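Local coordinates for protein sugar-binding transcriptional regulator, LacI family (Enterococcus faecalis, PDB 3CS3) that probably acts as a LacI-family transcription regulator that binds DNA and responds to a sugar, at residues D157-L171 with F184-E198. Residues are numbered along the deposited sequence; the frame is centred on the assembly and turned at random.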
loop_
_atom_site.group_PDB
_atom_site.type_symbol
_atom_site.label_atom_id
_atom_site.label_comp_id
_atom_site.label_asym_id
_atom_site.label_seq_id
_atom_site.Cartn_x
_atom_site.Cartn_y
_atom_site.Cartn_z
ATOM N N ASP A 157 9.348 10.488 -10.101
ATOM C CA ASP A 157 8.463 11.064 -9.080
ATOM C C ASP A 157 8.195 10.131 -7.894
ATOM O O ASP A 157 7.184 10.280 -7.194
ATOM C CB ASP A 157 7.146 11.554 -9.711
ATOM C CG ASP A 157 6.445 10.482 -10.547
ATOM O OD1 ASP A 157 6.663 9.278 -10.308
ATOM O OD2 ASP A 157 5.658 10.852 -11.445
ATOM N N PHE A 158 9.110 9.177 -7.698
ATOM C CA PHE A 158 9.048 8.120 -6.669
ATOM C C PHE A 158 8.042 6.994 -6.955
ATOM O O PHE A 158 8.018 5.988 -6.245
ATOM C CB PHE A 158 8.853 8.685 -5.247
ATOM C CG PHE A 158 10.107 9.240 -4.621
ATOM C CD1 PHE A 158 11.352 8.644 -4.844
ATOM C CD2 PHE A 158 10.035 10.336 -3.765
ATOM C CE1 PHE A 158 12.511 9.159 -4.247
ATOM C CE2 PHE A 158 11.187 10.856 -3.166
ATOM C CZ PHE A 158 12.426 10.261 -3.405
ATOM N N THR A 159 7.229 7.153 -7.996
ATOM C CA THR A 159 6.225 6.155 -8.333
ATOM C C THR A 159 6.761 5.201 -9.381
ATOM O O THR A 159 7.661 5.552 -10.140
ATOM C CB THR A 159 4.905 6.779 -8.852
ATOM O OG1 THR A 159 5.078 7.221 -10.205
ATOM C CG2 THR A 159 4.457 7.950 -7.977
ATOM N N GLU A 160 6.183 4.005 -9.418
ATOM C CA GLU A 160 6.547 2.950 -10.370
ATOM C C GLU A 160 6.384 3.294 -11.878
ATOM O O GLU A 160 7.271 2.941 -12.667
ATOM C CB GLU A 160 5.833 1.641 -9.987
ATOM C CG GLU A 160 6.084 0.450 -10.893
ATOM C CD GLU A 160 5.350 -0.797 -10.438
ATOM O OE1 GLU A 160 5.468 -1.166 -9.249
ATOM O OE2 GLU A 160 4.659 -1.415 -11.275
ATOM N N PRO A 161 5.267 3.962 -12.287
ATOM C CA PRO A 161 5.171 4.436 -13.685
ATOM C C PRO A 161 6.342 5.284 -14.210
ATOM O O PRO A 161 6.682 5.173 -15.389
ATOM C CB PRO A 161 3.887 5.275 -13.683
ATOM C CG PRO A 161 3.061 4.681 -12.616
ATOM C CD PRO A 161 4.019 4.253 -11.550
ATOM N N SER A 162 6.942 6.113 -13.353
ATOM C CA SER A 162 8.087 6.943 -13.748
ATOM C C SER A 162 9.365 6.132 -13.915
ATOM O O SER A 162 10.226 6.495 -14.714
ATOM C CB SER A 162 8.326 8.085 -12.761
ATOM O OG SER A 162 8.813 7.609 -11.517
ATOM N N GLY A 163 9.484 5.046 -13.156
ATOM C CA GLY A 163 10.598 4.116 -13.306
ATOM C C GLY A 163 10.509 3.345 -14.611
ATOM O O GLY A 163 11.532 3.060 -15.241
ATOM N N TYR A 164 9.277 3.013 -15.004
ATOM C CA TYR A 164 8.986 2.348 -16.272
ATOM C C TYR A 164 9.356 3.239 -17.460
ATOM O O TYR A 164 10.062 2.804 -18.372
ATOM C CB TYR A 164 7.500 1.961 -16.340
ATOM C CG TYR A 164 7.127 1.126 -17.550
ATOM C CD1 TYR A 164 7.268 -0.261 -17.531
ATOM C CD2 TYR A 164 6.629 1.722 -18.714
ATOM C CE1 TYR A 164 6.927 -1.034 -18.633
ATOM C CE2 TYR A 164 6.294 0.957 -19.827
ATOM C CZ TYR A 164 6.446 -0.423 -19.776
ATOM O OH TYR A 164 6.115 -1.194 -20.865
ATOM N N ALA A 165 8.863 4.477 -17.431
ATOM C CA ALA A 165 9.138 5.488 -18.446
ATOM C C ALA A 165 10.630 5.817 -18.556
ATOM O O ALA A 165 11.141 6.027 -19.662
ATOM C CB ALA A 165 8.335 6.752 -18.151
ATOM N N ALA A 166 11.316 5.855 -17.410
ATOM C CA ALA A 166 12.764 6.068 -17.360
ATOM C C ALA A 166 13.527 4.965 -18.073
ATOM O O ALA A 166 14.417 5.251 -18.864
ATOM C CB ALA A 166 13.241 6.178 -15.937
ATOM N N ALA A 167 13.164 3.714 -17.797
ATOM C CA ALA A 167 13.790 2.553 -18.434
ATOM C C ALA A 167 13.595 2.535 -19.954
ATOM O O ALA A 167 14.483 2.100 -20.686
ATOM C CB ALA A 167 13.272 1.265 -17.811
ATOM N N LYS A 168 12.439 3.017 -20.413
ATOM C CA LYS A 168 12.152 3.151 -21.841
ATOM C C LYS A 168 13.030 4.230 -22.473
ATOM O O LYS A 168 13.505 4.069 -23.596
ATOM C CB LYS A 168 10.664 3.458 -22.073
ATOM C CG LYS A 168 10.199 3.255 -23.519
ATOM C CD LYS A 168 8.688 3.408 -23.682
ATOM C CE LYS A 168 8.291 4.859 -23.937
ATOM N NZ LYS A 168 6.891 4.974 -24.432
ATOM N N LYS A 169 13.246 5.317 -21.734
ATOM C CA LYS A 169 14.106 6.414 -22.175
ATOM C C LYS A 169 15.582 6.007 -22.175
ATOM O O LYS A 169 16.311 6.335 -23.109
ATOM C CB LYS A 169 13.874 7.656 -21.303
ATOM C CG LYS A 169 14.603 8.919 -21.767
ATOM C CD LYS A 169 13.888 10.210 -21.343
ATOM C CE LYS A 169 14.201 10.626 -19.903
ATOM N NZ LYS A 169 13.265 10.031 -18.900
ATOM N N ILE A 170 16.001 5.282 -21.136
ATOM C CA ILE A 170 17.380 4.802 -20.986
ATOM C C ILE A 170 17.772 3.835 -22.098
ATOM O O ILE A 170 18.809 4.012 -22.745
ATOM C CB ILE A 170 17.601 4.116 -19.608
ATOM C CG1 ILE A 170 17.556 5.144 -18.481
ATOM C CG2 ILE A 170 18.936 3.386 -19.559
ATOM C CD1 ILE A 170 17.372 4.541 -17.097
ATOM N N LEU A 171 16.925 2.834 -22.334
ATOM C CA LEU A 171 17.254 1.737 -23.243
ATOM C C LEU A 171 16.937 2.026 -24.715
ATOM O O LEU A 171 17.032 1.134 -25.563
ATOM C CB LEU A 171 16.588 0.434 -22.778
ATOM C CG LEU A 171 16.985 -0.101 -21.397
ATOM C CD1 LEU A 171 16.038 -1.209 -20.956
ATOM C CD2 LEU A 171 18.436 -0.577 -21.362
ATOM N N PHE A 184 16.271 5.899 -6.870
ATOM C CA PHE A 184 16.216 6.590 -5.579
ATOM C C PHE A 184 15.156 5.999 -4.653
ATOM O O PHE A 184 15.176 6.254 -3.446
ATOM C CB PHE A 184 16.046 8.109 -5.756
ATOM C CG PHE A 184 17.345 8.852 -6.047
ATOM C CD1 PHE A 184 17.430 10.227 -5.832
ATOM C CD2 PHE A 184 18.483 8.181 -6.515
ATOM C CE1 PHE A 184 18.608 10.926 -6.104
ATOM C CE2 PHE A 184 19.666 8.871 -6.782
ATOM C CZ PHE A 184 19.732 10.244 -6.570
ATOM N N ASN A 185 14.229 5.227 -5.226
ATOM C CA ASN A 185 13.462 4.255 -4.448
ATOM C C ASN A 185 13.213 2.929 -5.157
ATOM O O ASN A 185 13.395 2.827 -6.374
ATOM C CB ASN A 185 12.197 4.855 -3.801
ATOM C CG ASN A 185 11.041 5.081 -4.776
ATOM O OD1 ASN A 185 11.105 4.790 -5.977
ATOM N ND2 ASN A 185 9.953 5.605 -4.233
ATOM N N ASP A 186 12.810 1.927 -4.371
ATOM C CA ASP A 186 12.518 0.570 -4.840
ATOM C C ASP A 186 11.373 0.506 -5.846
ATOM O O ASP A 186 11.383 -0.334 -6.734
ATOM C CB ASP A 186 12.194 -0.349 -3.657
ATOM C CG ASP A 186 13.432 -1.023 -3.066
ATOM O OD1 ASP A 186 14.571 -0.563 -3.307
ATOM O OD2 ASP A 186 13.260 -2.032 -2.350
ATOM N N GLU A 187 10.395 1.391 -5.704
ATOM C CA GLU A 187 9.251 1.422 -6.614
ATOM C C GLU A 187 9.621 1.823 -8.028
ATOM O O GLU A 187 9.123 1.222 -8.982
ATOM C CB GLU A 187 8.176 2.357 -6.094
ATOM C CG GLU A 187 7.571 1.906 -4.797
ATOM C CD GLU A 187 6.984 3.061 -4.050
ATOM O OE1 GLU A 187 6.231 3.834 -4.683
ATOM O OE2 GLU A 187 7.299 3.202 -2.850
ATOM N N MET A 188 10.485 2.835 -8.160
ATOM C CA MET A 188 11.026 3.219 -9.468
ATOM C C MET A 188 11.882 2.083 -10.039
ATOM O O MET A 188 11.840 1.819 -11.235
ATOM C CB MET A 188 11.811 4.543 -9.401
ATOM C CG MET A 188 10.929 5.800 -9.334
ATOM S SD MET A 188 11.765 7.399 -9.475
ATOM C CE MET A 188 12.979 7.232 -8.166
ATOM N N ALA A 189 12.622 1.391 -9.171
ATOM C CA ALA A 189 13.404 0.217 -9.567
ATOM C C ALA A 189 12.529 -0.932 -10.065
ATOM O O ALA A 189 12.892 -1.597 -11.031
ATOM C CB ALA A 189 14.300 -0.253 -8.422
ATOM N N ILE A 190 11.384 -1.155 -9.413
ATOM C CA ILE A 190 10.416 -2.175 -9.848
ATOM C C ILE A 190 9.837 -1.822 -11.222
ATOM O O ILE A 190 9.655 -2.699 -12.067
ATOM C CB ILE A 190 9.292 -2.425 -8.791
ATOM C CG1 ILE A 190 9.866 -3.052 -7.508
ATOM C CG2 ILE A 190 8.150 -3.298 -9.355
ATOM C CD1 ILE A 190 10.609 -4.379 -7.695
ATOM N N GLY A 191 9.581 -0.532 -11.440
ATOM C CA GLY A 191 9.226 -0.005 -12.762
ATOM C C GLY A 191 10.254 -0.317 -13.837
ATOM O O GLY A 191 9.891 -0.607 -14.974
ATOM N N VAL A 192 11.535 -0.266 -13.470
ATOM C CA VAL A 192 12.621 -0.640 -14.378
ATOM C C VAL A 192 12.567 -2.139 -14.694
ATOM O O VAL A 192 12.677 -2.518 -15.861
ATOM C CB VAL A 192 14.024 -0.198 -13.843
ATOM C CG1 VAL A 192 15.154 -0.696 -14.741
ATOM C CG2 VAL A 192 14.094 1.319 -13.719
ATOM N N TYR A 193 12.371 -2.971 -13.663
ATOM C CA TYR A 193 12.148 -4.419 -13.830
ATOM C C TYR A 193 11.026 -4.724 -14.825
ATOM O O TYR A 193 11.182 -5.588 -15.689
ATOM C CB TYR A 193 11.800 -5.081 -12.498
ATOM C CG TYR A 193 12.965 -5.538 -11.662
ATOM C CD1 TYR A 193 13.775 -4.622 -10.992
ATOM C CD2 TYR A 193 13.238 -6.890 -11.508
ATOM C CE1 TYR A 193 14.841 -5.044 -10.206
ATOM C CE2 TYR A 193 14.299 -7.326 -10.724
ATOM C CZ TYR A 193 15.095 -6.395 -10.076
ATOM O OH TYR A 193 16.145 -6.816 -9.297
ATOM N N LYS A 194 9.908 -4.008 -14.690
ATOM C CA LYS A 194 8.747 -4.162 -15.575
ATOM C C LYS A 194 9.090 -4.021 -17.057
ATOM O O LYS A 194 8.749 -4.896 -17.853
ATOM C CB LYS A 194 7.633 -3.177 -15.202
ATOM C CG LYS A 194 6.416 -3.804 -14.540
ATOM C CD LYS A 194 6.583 -4.011 -13.037
ATOM C CE LYS A 194 5.324 -4.647 -12.448
ATOM N NZ LYS A 194 5.137 -4.353 -11.002
ATOM N N TYR A 195 9.775 -2.934 -17.411
ATOM C CA TYR A 195 10.149 -2.676 -18.802
ATOM C C TYR A 195 11.204 -3.643 -19.334
ATOM O O TYR A 195 11.144 -4.043 -20.497
ATOM C CB TYR A 195 10.609 -1.224 -18.997
ATOM C CG TYR A 195 10.871 -0.874 -20.447
ATOM C CD1 TYR A 195 12.167 -0.882 -20.965
ATOM C CD2 TYR A 195 9.822 -0.561 -21.307
ATOM C CE1 TYR A 195 12.408 -0.578 -22.297
ATOM C CE2 TYR A 195 10.054 -0.257 -22.640
ATOM C CZ TYR A 195 11.348 -0.266 -23.127
ATOM O OH TYR A 195 11.585 0.039 -24.446
ATOM N N VAL A 196 12.160 -4.016 -18.485
ATOM C CA VAL A 196 13.239 -4.937 -18.870
ATOM C C VAL A 196 12.701 -6.356 -19.127
ATOM O O VAL A 196 13.242 -7.097 -19.956
ATOM C CB VAL A 196 14.411 -4.893 -17.844
ATOM C CG1 VAL A 196 15.417 -6.015 -18.063
ATOM C CG2 VAL A 196 15.123 -3.552 -17.929
ATOM N N ALA A 197 11.604 -6.698 -18.451
ATOM C CA ALA A 197 10.876 -7.945 -18.694
ATOM C C ALA A 197 10.237 -7.988 -20.091
ATOM O O ALA A 197 9.947 -9.066 -20.609
ATOM C CB ALA A 197 9.822 -8.166 -17.615
ATOM N N GLU A 198 10.034 -6.817 -20.692
ATOM C CA GLU A 198 9.521 -6.712 -22.057
ATOM C C GLU A 198 10.641 -6.558 -23.098
ATOM O O GLU A 198 10.373 -6.248 -24.263
ATOM C CB GLU A 198 8.542 -5.539 -22.170
ATOM C CG GLU A 198 7.291 -5.664 -21.306
ATOM C CD GLU A 198 6.464 -4.384 -21.272
ATOM O OE1 GLU A 198 5.614 -4.245 -20.365
ATOM O OE2 GLU A 198 6.663 -3.512 -22.149
HETATM O O HOH W 1 4.095 3.791 -7.135
#
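G163 and G191 meet where two helices come unusually close, their axes 6.5 Å apart and crossing at -47°. The pair is a case in point of how small residues facing each other let helices approach until backbone lies on backbone: G163 CA comes 3.3 Å from M188 O and Y164 CA 3.4 Å from G191 O, both as CA-H...O contacts. Beside this bare patch E160 is the bump. Its CG anti to the backbone N and its chain extended, it drops as a knob into the hollow formed by E187, I190, G191 and K194, and its OE2 forms a salt bridge with K194 NZ, 3.0 Å away, which approaches from above the carboxylate plane; K194 also pairs with E216 of the second subunit. These are neighbouring helices of a Rossmann-like subdomain in the periplasmic-binding-protein fold, joined through strand 179-183, and A166 and V192 both rest on L124 of the parallel sheet. Further along, Y195 turns its edge to the face of Y164, planes at 84°, while K168 CA lies over a face of Y195, A167 CB packs against Y195 CB and L171 CD1 touches the Y195 rim. Y164 OH reaches on to E198 OE2, a 2.7 Å hydrogen bond. At the helix starts, M188 sets CG against T159 O and S162 OG and CE against F158 CD1, while the F158 ring edge meets F184 CB. N185 caps its own helix through OD1 to M188 N and sends ND2 to a lone pair of F158 O (2.8 Å), nearly straight at 163°.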